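Local coordinates for periplasmic solute binding protein (Candidatus Liberibacter asiaticus str. psy62, PDB 6IXI), which probably captures zinc or manganese in the periplasm, as solute-binding proteins of the ZnuA type do, for uptake into the cell, at residues 4-9 with 25-30; 54-59 with 123-128; 62-67 with 103-108; 169-174 with 219-224; 242-247 with 267-272. One frame throughout, in Å; residues are numbered along the deposited sequence.

Interaction 1 (4-9 with 25-30). With SO4 (sulfate ion), chain L.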
# COMPACT_ATOMS: atom_id res chain seq x y z
N LYS A 4 -20.28 10.06 18.99
CA LYS A 4 -19.52 8.99 18.26
C LYS A 4 -18.28 9.61 17.61
O LYS A 4 -18.39 10.53 16.82
CB LYS A 4 -20.38 8.35 17.18
CG LYS A 4 -19.71 7.21 16.44
CD LYS A 4 -20.68 6.12 16.04
CE LYS A 4 -20.02 5.07 15.17
NZ LYS A 4 -21.00 4.30 14.36
N LYS A 5 -17.10 9.06 17.91
CA LYS A 5 -15.84 9.61 17.42
C LYS A 5 -15.70 9.39 15.91
O LYS A 5 -16.28 8.45 15.34
CB LYS A 5 -14.68 9.10 18.27
CG LYS A 5 -14.67 9.78 19.64
CD LYS A 5 -13.97 9.06 20.76
CE LYS A 5 -13.90 9.95 21.98
NZ LYS A 5 -13.98 11.38 21.59
N VAL A 6 -14.93 10.29 15.29
CA VAL A 6 -14.69 10.26 13.86
C VAL A 6 -13.19 10.10 13.60
O VAL A 6 -12.37 10.85 14.15
CB VAL A 6 -15.25 11.53 13.17
CG1 VAL A 6 -14.84 11.57 11.72
CG2 VAL A 6 -16.76 11.62 13.30
N VAL A 7 -12.83 9.13 12.75
CA VAL A 7 -11.44 8.84 12.48
C VAL A 7 -11.22 8.97 10.98
O VAL A 7 -11.80 8.22 10.20
CB VAL A 7 -11.03 7.43 12.97
CG1 VAL A 7 -9.60 7.12 12.57
CG2 VAL A 7 -11.16 7.31 14.47
N LEU A 8 -10.34 9.89 10.60
CA LEU A 8 -10.12 10.13 9.18
C LEU A 8 -8.83 9.44 8.78
O LEU A 8 -7.79 9.66 9.39
CB LEU A 8 -10.00 11.64 8.93
CG LEU A 8 -9.57 12.06 7.52
CD1 LEU A 8 -10.61 11.63 6.48
CD2 LEU A 8 -9.36 13.58 7.47
N SER A 9 -8.93 8.61 7.73
CA SER A 9 -7.80 7.94 7.11
C SER A 9 -7.37 8.73 5.88
O SER A 9 -8.21 9.26 5.16
CB SER A 9 -8.18 6.53 6.72
OG SER A 9 -8.45 5.71 7.85
N LEU A 25 -17.43 1.13 15.78
CA LEU A 25 -17.39 1.74 17.10
C LEU A 25 -17.09 3.24 16.97
O LEU A 25 -17.39 4.03 17.87
CB LEU A 25 -16.33 1.04 17.96
CG LEU A 25 -16.65 -0.42 18.32
CD1 LEU A 25 -15.49 -1.01 19.11
CD2 LEU A 25 -17.94 -0.50 19.14
N VAL A 26 -16.46 3.61 15.84
CA VAL A 26 -16.19 4.99 15.45
C VAL A 26 -16.62 5.16 13.99
O VAL A 26 -16.75 4.17 13.27
CB VAL A 26 -14.71 5.35 15.63
CG1 VAL A 26 -14.23 5.13 17.06
CG2 VAL A 26 -13.80 4.63 14.64
N THR A 27 -16.81 6.41 13.56
CA THR A 27 -17.03 6.69 12.15
C THR A 27 -15.69 6.81 11.44
O THR A 27 -14.84 7.61 11.84
CB THR A 27 -17.85 7.98 12.00
OG1 THR A 27 -19.10 7.67 12.62
CG2 THR A 27 -18.09 8.37 10.55
N VAL A 28 -15.50 5.99 10.40
CA VAL A 28 -14.24 5.92 9.68
C VAL A 28 -14.49 6.65 8.36
O VAL A 28 -15.33 6.22 7.59
CB VAL A 28 -13.78 4.47 9.37
CG1 VAL A 28 -12.51 4.47 8.54
CG2 VAL A 28 -13.56 3.61 10.61
N THR A 29 -13.76 7.74 8.13
CA THR A 29 -13.88 8.47 6.88
C THR A 29 -12.54 8.35 6.16
O THR A 29 -11.57 7.86 6.73
CB THR A 29 -14.29 9.93 7.13
OG1 THR A 29 -13.35 10.45 8.07
CG2 THR A 29 -15.68 10.05 7.72
N THR A 30 -12.53 8.76 4.90
CA THR A 30 -11.36 8.61 4.06
C THR A 30 -11.16 9.91 3.29
O THR A 30 -12.12 10.44 2.75
CB THR A 30 -11.57 7.45 3.08
OG1 THR A 30 -11.79 6.27 3.85
CG2 THR A 30 -10.38 7.22 2.17
S SO4 L . -16.10 8.55 3.55
O1 SO4 L . -15.01 9.47 3.83
O2 SO4 L . -17.33 9.29 3.51
O3 SO4 L . -15.90 7.88 2.28
O4 SO4 L . -16.16 7.57 4.60
O HOH W 1 -19.46 3.34 11.63
O HOH W 2 -19.98 10.24 14.19
O HOH W 3 -20.94 5.65 11.40
O HOH W 4 -16.88 6.28 19.41
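Thr27 pairs with Lys5 and Val7 through backbone hydrogen bonds: its N donates to Lys5 O and its O accepts from Val7 N, at 2.7 Å from Val7 N to Thr27 O. Two residues on, Thr29 repeats the pattern, with its N on Val7 O and its O accepting from Ser9 N. The last of these donors stands above the carbonyl plane of Thr29, 36° out of it. Weaker CA-H...O contacts lie beside these bonds, such as Val6 CA to Thr27 O at 3.3 Å.

Side chains meet on both faces. On the face of Val7 and Val28, Val7 CG2 touches Val26 CG2 at 3.8 Å, the two side chains slanting across each other. Helices 12-22 and 111-128 cover this face. On the other face, Val6 CG2 lies alongside Thr27 CB, pointing the same way. Leu8 CD1 comes across Thr29 OG1 at about a right angle, 3.4 Å away. Thr29 OG1 stands between its own backbone N and carbonyl carbon (chi1 53°), which turns it toward Leu8.

At the start of the strands, Lys4 reaches over Thr27, with CE 3.6 Å from Val26 C. Its NZ bonds to Asp24 O and to two waters, which lead on to Val26 O and Thr27 OG1. At the far end, a sulfate probably left from crystallisation takes a bond from Thr30 N to its O1 (2.8 Å) and another from Lys50.

The strands run parallel, 26° apart, and helix 12-22 joins them. This is a beta-alpha-beta unit at one edge of a four-stranded parallel sheet.

Interaction 2 (54-59 with 123-128)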
# COMPACT_ATOMS: atom_id res chain seq x y z
N ALA A 54 -12.64 15.28 12.16
CA ALA A 54 -11.77 14.20 12.59
C ALA A 54 -11.36 14.39 14.05
O ALA A 54 -10.86 15.45 14.43
CB ALA A 54 -10.54 14.13 11.72
N ASP A 55 -11.58 13.35 14.85
CA ASP A 55 -11.07 13.27 16.21
C ASP A 55 -9.65 12.69 16.19
O ASP A 55 -8.89 12.84 17.14
CB ASP A 55 -12.02 12.44 17.06
CG ASP A 55 -13.36 13.16 17.18
OD1 ASP A 55 -13.34 14.31 17.65
OD2 ASP A 55 -14.38 12.58 16.79
N LEU A 56 -9.32 12.03 15.08
CA LEU A 56 -8.07 11.32 14.93
C LEU A 56 -7.81 11.27 13.43
O LEU A 56 -8.74 11.08 12.66
CB LEU A 56 -8.24 9.92 15.53
CG LEU A 56 -7.04 8.98 15.39
CD1 LEU A 56 -5.80 9.59 16.00
CD2 LEU A 56 -7.33 7.60 15.98
N ILE A 57 -6.56 11.50 13.02
CA ILE A 57 -6.21 11.45 11.62
C ILE A 57 -5.10 10.43 11.45
O ILE A 57 -4.11 10.50 12.15
CB ILE A 57 -5.80 12.84 11.07
CG1 ILE A 57 -6.93 13.86 11.20
CG2 ILE A 57 -5.33 12.70 9.63
CD1 ILE A 57 -6.52 15.28 10.90
N LEU A 58 -5.33 9.45 10.58
CA LEU A 58 -4.41 8.34 10.41
C LEU A 58 -3.73 8.52 9.06
O LEU A 58 -4.41 8.47 8.05
CB LEU A 58 -5.19 7.03 10.41
CG LEU A 58 -5.90 6.68 11.72
CD1 LEU A 58 -6.61 5.34 11.58
CD2 LEU A 58 -4.92 6.66 12.87
N CYS A 59 -2.42 8.75 9.09
CA CYS A 59 -1.65 8.93 7.87
C CYS A 59 -0.67 7.77 7.70
O CYS A 59 -0.28 7.13 8.68
CB CYS A 59 -0.84 10.23 7.90
SG CYS A 59 -1.85 11.71 7.63
N LYS A 123 -3.69 0.64 18.41
CA LYS A 123 -3.16 1.41 19.51
C LYS A 123 -3.81 2.79 19.51
O LYS A 123 -4.25 3.26 20.55
CB LYS A 123 -1.63 1.44 19.44
CG LYS A 123 -0.93 2.38 20.42
CD LYS A 123 0.57 2.16 20.59
CE LYS A 123 1.38 2.10 19.30
NZ LYS A 123 1.68 0.70 18.88
N ALA A 124 -3.92 3.40 18.33
CA ALA A 124 -4.42 4.77 18.21
C ALA A 124 -5.93 4.82 18.47
O ALA A 124 -6.39 5.70 19.19
CB ALA A 124 -4.03 5.37 16.89
N LEU A 125 -6.68 3.83 17.96
CA LEU A 125 -8.10 3.77 18.29
C LEU A 125 -8.30 3.63 19.80
O LEU A 125 -9.24 4.19 20.35
CB LEU A 125 -8.79 2.62 17.54
CG LEU A 125 -8.91 2.79 16.02
CD1 LEU A 125 -9.44 1.50 15.39
CD2 LEU A 125 -9.81 3.98 15.68
N THR A 126 -7.43 2.86 20.46
CA THR A 126 -7.61 2.54 21.87
C THR A 126 -7.34 3.77 22.72
O THR A 126 -8.02 3.99 23.71
CB THR A 126 -6.76 1.33 22.30
OG1 THR A 126 -7.17 0.18 21.55
CG2 THR A 126 -6.89 0.98 23.77
N ALA A 127 -6.32 4.55 22.34
CA ALA A 127 -5.99 5.80 23.01
C ALA A 127 -7.09 6.84 22.82
O ALA A 127 -7.38 7.57 23.75
CB ALA A 127 -4.65 6.31 22.56
N LEU A 128 -7.69 6.91 21.62
CA LEU A 128 -8.82 7.79 21.35
C LEU A 128 -10.07 7.36 22.12
O LEU A 128 -10.87 8.20 22.52
CB LEU A 128 -9.12 7.77 19.84
CG LEU A 128 -10.37 8.51 19.36
CD1 LEU A 128 -10.17 10.02 19.39
CD2 LEU A 128 -10.72 8.06 17.95
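A helix packed on a parallel sheet is the element here: the end of helix 111-128 lies on strand 56-59, an inner strand of the four-stranded sheet. Helix segment 123-128 and strand 56-59 run almost antiparallel, at 172°, with axes 10.1 Å apart. Leu56 and Leu128 touch most. Leu128 CD2 rests on Leu56 CB at 3.9 Å and is equally near Leu56 CD2, and the two side chains meet at an oblique angle. Leu128 has its CG anti to the backbone N (chi1 174°), and its methyls straddle two residues of the strand segment. CD1 goes to Asp55, where it meets both CB and the backbone O, at 3.8 Å from Asp55 O.

Leu56 CD2 reaches further along the helix. It meets Ala124 CB at 4.1 Å and lies 3.8 Å from Ala124 O. That oxygen already accepts the helix bond from Leu128 N. Leu125 CD2 closes in on the same Leu56 methyl at 4.4 Å. Leu58 CD2 makes a looser touch on Ala124 CB at 4.3 Å. Val7 of the next strand and Ile82 of strand 80-83 widen the apolar layer.

The carboxylate of Asp55 turns to other partners, a salt bridge with Lys76 and a bond from Val6 N. The contact with the helix is therefore all dispersion and shape, made by leucine methyls against one another, against Ala124 and against Asp55 CB, with no polar bond to fix its exact register.

Interaction 3 (62-67 with 103-108). With CD (cadmium ion), chain C; CD (cadmium ion), chain B.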
# COMPACT_ATOMS: atom_id res chain seq x y z
N LEU A 62 5.88 8.16 5.63
CA LEU A 62 6.83 7.85 4.57
C LEU A 62 6.55 8.76 3.37
O LEU A 62 6.67 8.33 2.22
CB LEU A 62 6.69 6.37 4.18
CG LEU A 62 6.98 5.37 5.30
CD1 LEU A 62 6.77 3.94 4.81
CD2 LEU A 62 8.39 5.56 5.84
N HIS A 63 6.14 10.00 3.66
CA HIS A 63 6.01 11.07 2.67
C HIS A 63 4.83 10.87 1.72
O HIS A 63 4.71 11.63 0.77
CB HIS A 63 7.31 11.35 1.88
CG HIS A 63 8.41 11.96 2.70
ND1 HIS A 63 9.40 12.75 2.13
CD2 HIS A 63 8.69 11.88 4.02
CE1 HIS A 63 10.25 13.12 3.07
NE2 HIS A 63 9.84 12.61 4.24
N LEU A 64 3.96 9.88 2.00
CA LEU A 64 2.85 9.63 1.08
C LEU A 64 1.97 10.87 0.95
O LEU A 64 1.47 11.18 -0.13
CB LEU A 64 2.02 8.42 1.52
CG LEU A 64 0.81 8.12 0.63
CD1 LEU A 64 1.26 7.63 -0.74
CD2 LEU A 64 -0.14 7.12 1.28
N GLU A 65 1.77 11.56 2.08
CA GLU A 65 0.77 12.62 2.11
C GLU A 65 1.44 13.98 1.93
O GLU A 65 0.84 15.02 2.23
CB GLU A 65 -0.04 12.55 3.40
CG GLU A 65 -0.95 11.32 3.53
CD GLU A 65 -0.31 10.14 4.23
OE1 GLU A 65 0.85 10.28 4.64
OE2 GLU A 65 -0.97 9.08 4.39
N GLU A 66 2.69 14.00 1.46
CA GLU A 66 3.47 15.22 1.64
C GLU A 66 2.87 16.40 0.87
O GLU A 66 2.96 17.53 1.33
CB GLU A 66 4.94 15.03 1.28
CG GLU A 66 5.19 14.89 -0.20
CD GLU A 66 6.63 14.53 -0.52
OE1 GLU A 66 7.49 14.62 0.39
OE2 GLU A 66 6.89 14.13 -1.68
N THR A 67 2.25 16.15 -0.29
CA THR A 67 1.68 17.26 -1.04
C THR A 67 0.41 17.81 -0.38
O THR A 67 -0.03 18.89 -0.77
CB THR A 67 1.43 16.91 -2.52
OG1 THR A 67 0.30 16.04 -2.60
CG2 THR A 67 2.62 16.28 -3.21
N PRO A 103 11.87 8.44 1.48
CA PRO A 103 11.37 7.08 1.70
C PRO A 103 10.40 6.68 0.59
O PRO A 103 9.64 7.50 0.07
CB PRO A 103 10.70 7.17 3.09
CG PRO A 103 10.30 8.63 3.23
CD PRO A 103 11.31 9.42 2.43
N ASN A 104 10.49 5.42 0.18
CA ASN A 104 9.44 4.79 -0.62
C ASN A 104 8.21 4.62 0.29
O ASN A 104 8.33 4.11 1.40
CB ASN A 104 9.95 3.46 -1.19
CG ASN A 104 9.01 2.80 -2.17
OD1 ASN A 104 7.83 2.57 -1.85
ND2 ASN A 104 9.52 2.46 -3.34
N PRO A 105 7.00 5.08 -0.10
CA PRO A 105 5.86 5.01 0.80
C PRO A 105 5.10 3.68 0.91
O PRO A 105 4.25 3.55 1.79
CB PRO A 105 4.92 6.08 0.23
CG PRO A 105 5.21 6.03 -1.26
CD PRO A 105 6.66 5.64 -1.41
N HIS A 106 5.39 2.71 0.04
CA HIS A 106 4.48 1.59 -0.22
C HIS A 106 4.62 0.48 0.83
O HIS A 106 4.69 -0.70 0.48
CB HIS A 106 4.68 1.11 -1.69
CG HIS A 106 4.48 2.18 -2.72
ND1 HIS A 106 5.54 2.88 -3.28
CD2 HIS A 106 3.35 2.70 -3.28
CE1 HIS A 106 5.08 3.75 -4.17
NE2 HIS A 106 3.74 3.68 -4.17
N ALA A 107 4.62 0.85 2.13
CA ALA A 107 4.98 -0.11 3.17
C ALA A 107 3.89 -1.17 3.36
O ALA A 107 4.17 -2.24 3.90
CB ALA A 107 5.24 0.60 4.49
N TRP A 108 2.65 -0.87 2.94
CA TRP A 108 1.50 -1.73 3.19
C TRP A 108 1.48 -2.94 2.24
O TRP A 108 0.65 -3.84 2.38
CB TRP A 108 0.22 -0.90 3.01
CG TRP A 108 0.05 -0.41 1.60
CD1 TRP A 108 -0.41 -1.14 0.54
CD2 TRP A 108 0.42 0.88 1.07
NE1 TRP A 108 -0.39 -0.38 -0.60
CE2 TRP A 108 0.10 0.87 -0.32
CE3 TRP A 108 0.95 2.06 1.62
CZ2 TRP A 108 0.29 1.98 -1.14
CZ3 TRP A 108 1.15 3.16 0.81
CH2 TRP A 108 0.81 3.12 -0.56
CD CD C . 8.93 13.99 -2.45
CD CD B . 2.27 4.45 -5.56
O HOH W 5 9.57 15.94 -1.34
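Leu62 lies along the 103-108 loop. Its CB sits over the chain at Pro105, 3.7 Å from Pro105 CA. CG is turned anti to the carbonyl carbon (chi1 -61°), and from there the methyls part. CD1 goes to Ala107 CB at 3.7 Å and also lies near Asn104 O. CD2 goes to Pro103 CB at 3.9 Å. Leu62 thus spans the loop from Pro103 to Ala107.

His63 and Leu64 extend the contact. Pro103 CD stands over the centre of the His63 ring, 3.7 Å from the centroid and only 3° off the ring normal, a CH-pi contact. His63 ND1 is hydrogen-bonded to Glu102 OE1. Leu64 CB meets Pro105 CB at 3.9 Å, and Leu64 CD2 approaches Trp108 CZ3 at 4.2 Å. Leu64 also touches His39.

The 103-108 loop holds His106, whose NE2 binds a cadmium ion at 2.2 Å. His39, Glu172 and Asp247 complete this site, which is also known to take zinc and manganese. Asn104 forms an Asx turn: its OD1 accepts from His106 N in the carbonyl plane and from His106 ND1, at 2.7 Å from OD1 to ND1. A second cadmium ion is bound by Glu66, Glu102 and water.

Between the two loops, then, the chemistry is apolar and CH-pi packing. The bonds from Asn104 that place His106 come from within its own loop. One holds the backbone N of His106. The other steadies the ring with ND1 as donor, which leaves the NE2 lone pair for the metal.

Interaction 4 (169-174 with 219-224). With CD (cadmium ion), chain B.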
# COMPACT_ATOMS: atom_id res chain seq x y z
N VAL A 169 9.30 -7.36 -10.74
CA VAL A 169 9.53 -6.27 -11.68
C VAL A 169 8.22 -5.57 -12.02
O VAL A 169 7.29 -6.17 -12.55
CB VAL A 169 10.29 -6.72 -12.94
CG1 VAL A 169 10.58 -5.53 -13.85
CG2 VAL A 169 11.60 -7.39 -12.55
N THR A 170 8.17 -4.27 -11.71
CA THR A 170 6.94 -3.50 -11.81
C THR A 170 7.24 -2.15 -12.48
O THR A 170 8.39 -1.85 -12.82
CB THR A 170 6.27 -3.35 -10.44
OG1 THR A 170 7.16 -2.65 -9.57
CG2 THR A 170 5.88 -4.67 -9.81
N SER A 171 6.19 -1.36 -12.67
CA SER A 171 6.33 -0.06 -13.28
C SER A 171 6.73 0.97 -12.21
O SER A 171 7.88 1.42 -12.20
CB SER A 171 5.09 0.27 -14.09
OG SER A 171 4.87 -0.78 -15.04
N GLU A 172 5.82 1.30 -11.28
CA GLU A 172 6.19 2.04 -10.08
C GLU A 172 6.94 1.10 -9.15
O GLU A 172 6.76 -0.12 -9.23
CB GLU A 172 4.94 2.54 -9.36
CG GLU A 172 5.19 3.64 -8.33
CD GLU A 172 4.02 3.94 -7.40
OE1 GLU A 172 3.14 3.05 -7.25
OE2 GLU A 172 4.01 5.04 -6.81
N GLY A 173 7.81 1.64 -8.27
CA GLY A 173 8.51 0.81 -7.30
C GLY A 173 7.62 0.52 -6.08
O GLY A 173 7.96 0.88 -4.96
N CYS A 174 6.46 -0.12 -6.33
CA CYS A 174 5.41 -0.32 -5.35
C CYS A 174 5.62 -1.60 -4.52
O CYS A 174 4.85 -1.84 -3.60
CB CYS A 174 4.05 -0.39 -6.04
SG CYS A 174 3.99 -1.56 -7.43
N PHE A 219 5.17 -6.13 -14.56
CA PHE A 219 3.81 -5.68 -14.33
C PHE A 219 3.68 -4.18 -14.53
O PHE A 219 4.67 -3.44 -14.49
CB PHE A 219 3.41 -6.00 -12.89
CG PHE A 219 3.43 -7.47 -12.59
CD1 PHE A 219 2.32 -8.25 -12.87
CD2 PHE A 219 4.57 -8.08 -12.09
CE1 PHE A 219 2.35 -9.62 -12.63
CE2 PHE A 219 4.59 -9.44 -11.83
CZ PHE A 219 3.47 -10.21 -12.09
N SER A 220 2.43 -3.75 -14.71
CA SER A 220 2.06 -2.38 -14.42
C SER A 220 0.97 -2.40 -13.34
O SER A 220 0.60 -3.46 -12.83
CB SER A 220 1.60 -1.66 -15.66
OG SER A 220 0.32 -2.12 -16.07
N GLU A 221 0.46 -1.21 -13.00
CA GLU A 221 -0.43 -1.12 -11.86
C GLU A 221 -1.69 -0.33 -12.23
O GLU A 221 -1.81 0.22 -13.33
CB GLU A 221 0.32 -0.60 -10.64
CG GLU A 221 1.55 -1.43 -10.29
CD GLU A 221 2.84 -0.97 -10.95
OE1 GLU A 221 3.14 0.25 -10.89
OE2 GLU A 221 3.54 -1.82 -11.53
N SER A 222 -2.65 -0.29 -11.28
CA SER A 222 -4.02 0.04 -11.63
C SER A 222 -4.18 1.55 -11.84
O SER A 222 -5.16 1.97 -12.41
CB SER A 222 -4.99 -0.47 -10.61
OG SER A 222 -4.86 0.23 -9.38
N THR A 223 -3.21 2.35 -11.40
CA THR A 223 -3.33 3.79 -11.56
C THR A 223 -2.22 4.37 -12.45
O THR A 223 -1.96 5.56 -12.39
CB THR A 223 -3.35 4.54 -10.22
OG1 THR A 223 -2.05 4.43 -9.65
CG2 THR A 223 -4.41 4.06 -9.25
N ASN A 224 -1.56 3.54 -13.26
CA ASN A 224 -0.56 4.12 -14.17
C ASN A 224 -0.69 3.45 -15.53
O ASN A 224 -1.49 2.52 -15.69
CB ASN A 224 0.86 4.04 -13.59
CG ASN A 224 1.26 2.62 -13.22
OD1 ASN A 224 0.76 1.66 -13.81
ND2 ASN A 224 2.14 2.49 -12.24
CD CD B . 2.27 4.45 -5.56
O HOH W 6 1.67 1.78 -9.18
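Glu221 OE1 accepts from Glu172 N, Asn224 ND2 and a water. Glu172 N meets it on the syn side at 2.9 Å. Asn224 ND2 comes from above the carboxylate plane, 46° out of it, at 2.8 Å from OE1. The other oxygen, OE2, uses its syn lone pair for Ser171 N. The carboxylate thus receives two successive backbone N-H groups, and Cys174 SG lies against its carbon, 3.7 Å from Glu221 CD. A bend at chi2 (91°) turns the Glu221 carboxylate toward this corner of the chain.

The chain turns the corner at Ser171, just after strand 167-170, and a type I beta turn from Glu221 to Asn224 ends strand 217-221. These strand-end loops carry Glu172 and its second shell. Phe219 N bonds to Val169 O. Ser171 OG gives a 2.7 Å bond to Phe219 O, on a lone pair in the carbonyl plane. Glu172, one of the four metal-site residues, brings both oxygens to the cadmium ion, OE2 at 2.2 Å, beside His39, His106 and Asp247. Asn193 N also bonds to OE2. Glu221 holds the Glu172 backbone, and the shared water donates to Glu221 OE1 and Glu172 OE1, 2.7 Å from each.

Interaction 5 (242-247 with 267-272). With CD (cadmium ion), chain B; SO4 (sulfate ion), chain M.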
# COMPACT_ATOMS: atom_id res chain seq x y z
N GLY A 242 0.53 -8.11 -16.71
CA GLY A 242 -0.79 -7.64 -16.32
C GLY A 242 -0.75 -6.59 -15.19
O GLY A 242 0.30 -6.10 -14.80
N VAL A 243 -1.94 -6.25 -14.67
CA VAL A 243 -2.09 -5.12 -13.77
C VAL A 243 -2.18 -5.58 -12.31
O VAL A 243 -2.97 -6.47 -11.97
CB VAL A 243 -3.31 -4.27 -14.17
CG1 VAL A 243 -3.58 -3.19 -13.14
CG2 VAL A 243 -3.11 -3.63 -15.54
N LEU A 244 -1.38 -4.94 -11.44
CA LEU A 244 -1.50 -5.12 -9.99
C LEU A 244 -2.24 -3.94 -9.36
O LEU A 244 -2.29 -2.85 -9.91
CB LEU A 244 -0.12 -5.29 -9.35
CG LEU A 244 0.82 -6.30 -10.01
CD1 LEU A 244 2.22 -6.23 -9.39
CD2 LEU A 244 0.26 -7.71 -9.90
N TYR A 245 -2.83 -4.21 -8.18
CA TYR A 245 -3.46 -3.19 -7.36
C TYR A 245 -2.57 -2.92 -6.16
O TYR A 245 -2.27 -3.83 -5.38
CB TYR A 245 -4.84 -3.63 -6.87
CG TYR A 245 -5.88 -3.56 -7.96
CD1 TYR A 245 -5.95 -4.54 -8.94
CD2 TYR A 245 -6.75 -2.49 -8.03
CE1 TYR A 245 -6.88 -4.47 -9.96
CE2 TYR A 245 -7.69 -2.40 -9.04
CZ TYR A 245 -7.76 -3.39 -10.00
OH TYR A 245 -8.70 -3.28 -10.98
N VAL A 246 -2.15 -1.65 -6.05
CA VAL A 246 -1.22 -1.26 -5.00
C VAL A 246 -1.62 0.08 -4.38
O VAL A 246 -1.53 0.23 -3.17
CB VAL A 246 0.26 -1.28 -5.46
CG1 VAL A 246 0.65 -2.62 -6.04
CG2 VAL A 246 0.55 -0.18 -6.47
N ASP A 247 -2.03 1.05 -5.20
CA ASP A 247 -2.10 2.43 -4.74
C ASP A 247 -3.46 2.80 -4.17
O ASP A 247 -3.62 3.83 -3.52
CB ASP A 247 -1.71 3.42 -5.84
CG ASP A 247 -0.23 3.77 -5.79
OD1 ASP A 247 0.43 3.31 -4.83
OD2 ASP A 247 0.25 4.48 -6.70
N LEU A 267 -0.83 -10.40 -4.88
CA LEU A 267 0.12 -11.47 -4.62
C LEU A 267 -0.26 -12.72 -5.41
O LEU A 267 0.64 -13.43 -5.85
CB LEU A 267 0.21 -11.79 -3.12
CG LEU A 267 1.20 -10.93 -2.34
CD1 LEU A 267 1.00 -9.43 -2.58
CD2 LEU A 267 1.08 -11.21 -0.85
N THR A 268 -1.56 -12.97 -5.59
CA THR A 268 -2.00 -14.12 -6.37
C THR A 268 -1.51 -13.97 -7.81
O THR A 268 -1.08 -14.93 -8.43
CB THR A 268 -3.53 -14.22 -6.46
OG1 THR A 268 -3.98 -14.75 -5.22
CG2 THR A 268 -3.98 -15.19 -7.53
N LYS A 269 -1.63 -12.75 -8.33
CA LYS A 269 -1.24 -12.51 -9.71
C LYS A 269 0.27 -12.63 -9.85
O LYS A 269 0.77 -13.15 -10.83
CB LYS A 269 -1.76 -11.14 -10.13
CG LYS A 269 -1.50 -10.81 -11.58
CD LYS A 269 -2.55 -9.87 -12.05
CE LYS A 269 -2.41 -9.63 -13.54
NZ LYS A 269 -2.81 -10.83 -14.30
N ILE A 270 1.02 -12.17 -8.84
CA ILE A 270 2.46 -12.38 -8.82
C ILE A 270 2.80 -13.87 -8.78
O ILE A 270 3.59 -14.33 -9.60
CB ILE A 270 3.14 -11.57 -7.70
CG1 ILE A 270 2.99 -10.06 -7.91
CG2 ILE A 270 4.59 -11.99 -7.58
CD1 ILE A 270 3.03 -9.28 -6.62
N VAL A 271 2.19 -14.62 -7.85
CA VAL A 271 2.46 -16.04 -7.68
C VAL A 271 2.27 -16.76 -9.02
O VAL A 271 3.04 -17.65 -9.37
CB VAL A 271 1.58 -16.67 -6.58
CG1 VAL A 271 1.25 -18.12 -6.88
CG2 VAL A 271 2.23 -16.56 -5.22
N ASP A 272 1.23 -16.34 -9.75
CA ASP A 272 0.73 -17.04 -10.93
C ASP A 272 1.65 -16.78 -12.11
O ASP A 272 1.58 -17.48 -13.11
CB ASP A 272 -0.73 -16.70 -11.23
CG ASP A 272 -1.69 -17.33 -10.24
OD1 ASP A 272 -1.22 -18.08 -9.39
OD2 ASP A 272 -2.89 -17.03 -10.31
CD CD B . 2.27 4.45 -5.56
S SO4 M . -11.26 -0.35 -10.58
O1 SO4 M . -11.90 0.44 -11.60
O2 SO4 M . -11.44 0.29 -9.31
O3 SO4 M . -9.84 -0.45 -10.86
O4 SO4 M . -11.85 -1.67 -10.58
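Lys269 and Leu244 pack slantwise, where helix 259-274 covers strand 239-244 of a parallel strand pair. Helix segment 267-272 runs back against strand segment 242-244 at 143°, with the axes 8.9 Å apart, as in an alpha/beta layer.

Lys269 carries most of the helix side. Its first torsion is trans (chi1 -176°), which sends the aliphatic chain out over the strand backbone. Leu244 CD2 rests against its root, 3.9 Å from Lys269 CG. Further out, Lys269 CD lies 3.4 Å from Val243 O, and CE reaches Gly242 CA at 3.8 Å. Gly242 has no side chain, so the lysine chain can lie close over the strand there.

Ile270 comes to Leu244 from another direction. The two side chains stand at about a right angle, with Ile270 CG1 4.1 Å from Leu244 CD2. Leu244 CD1 is near both CG1 and CD1 of the isoleucine. Leu244 also touches Phe219 of strand 217-221, and Leu178 of helix 176-182 lies against Ile270. Together they make an apolar junction.

Beyond the strand, the chain leads away from the helix. Tyr245 sets its ring edge-to-face with Phe265. Tyr245 OH donates a hydrogen bond to O3 of a sulfate, probably from crystallisation, and that oxygen lies in the Tyr245 ring plane at the edge. Two residues later, Asp247 meets the cadmium ion with both carboxylate oxygens, OD1 and OD2 each 2.3 Å from the metal.

Interactions 1 and 2 share one four-stranded sheet. The first pairs its edge strand by backbone bonds, the second lays a helix on it through methyl groups; both are partly buried and lie away from the metal. Interactions 4 and 5 meet in another sheet on the opposite side of the chain's centre, where strands 217-221 and 239-244 are neighbours. Interaction 4 is buried and rich in polar bonds, interaction 5 partly buried and apolar. Interaction 3, also buried, lies nearer the middle. Interactions 3, 4 and 5 each give a ligand to the same cadmium ion, and interaction 3 touches 4 through Asn104 and Gly173, and 5 through Trp108 and Val246.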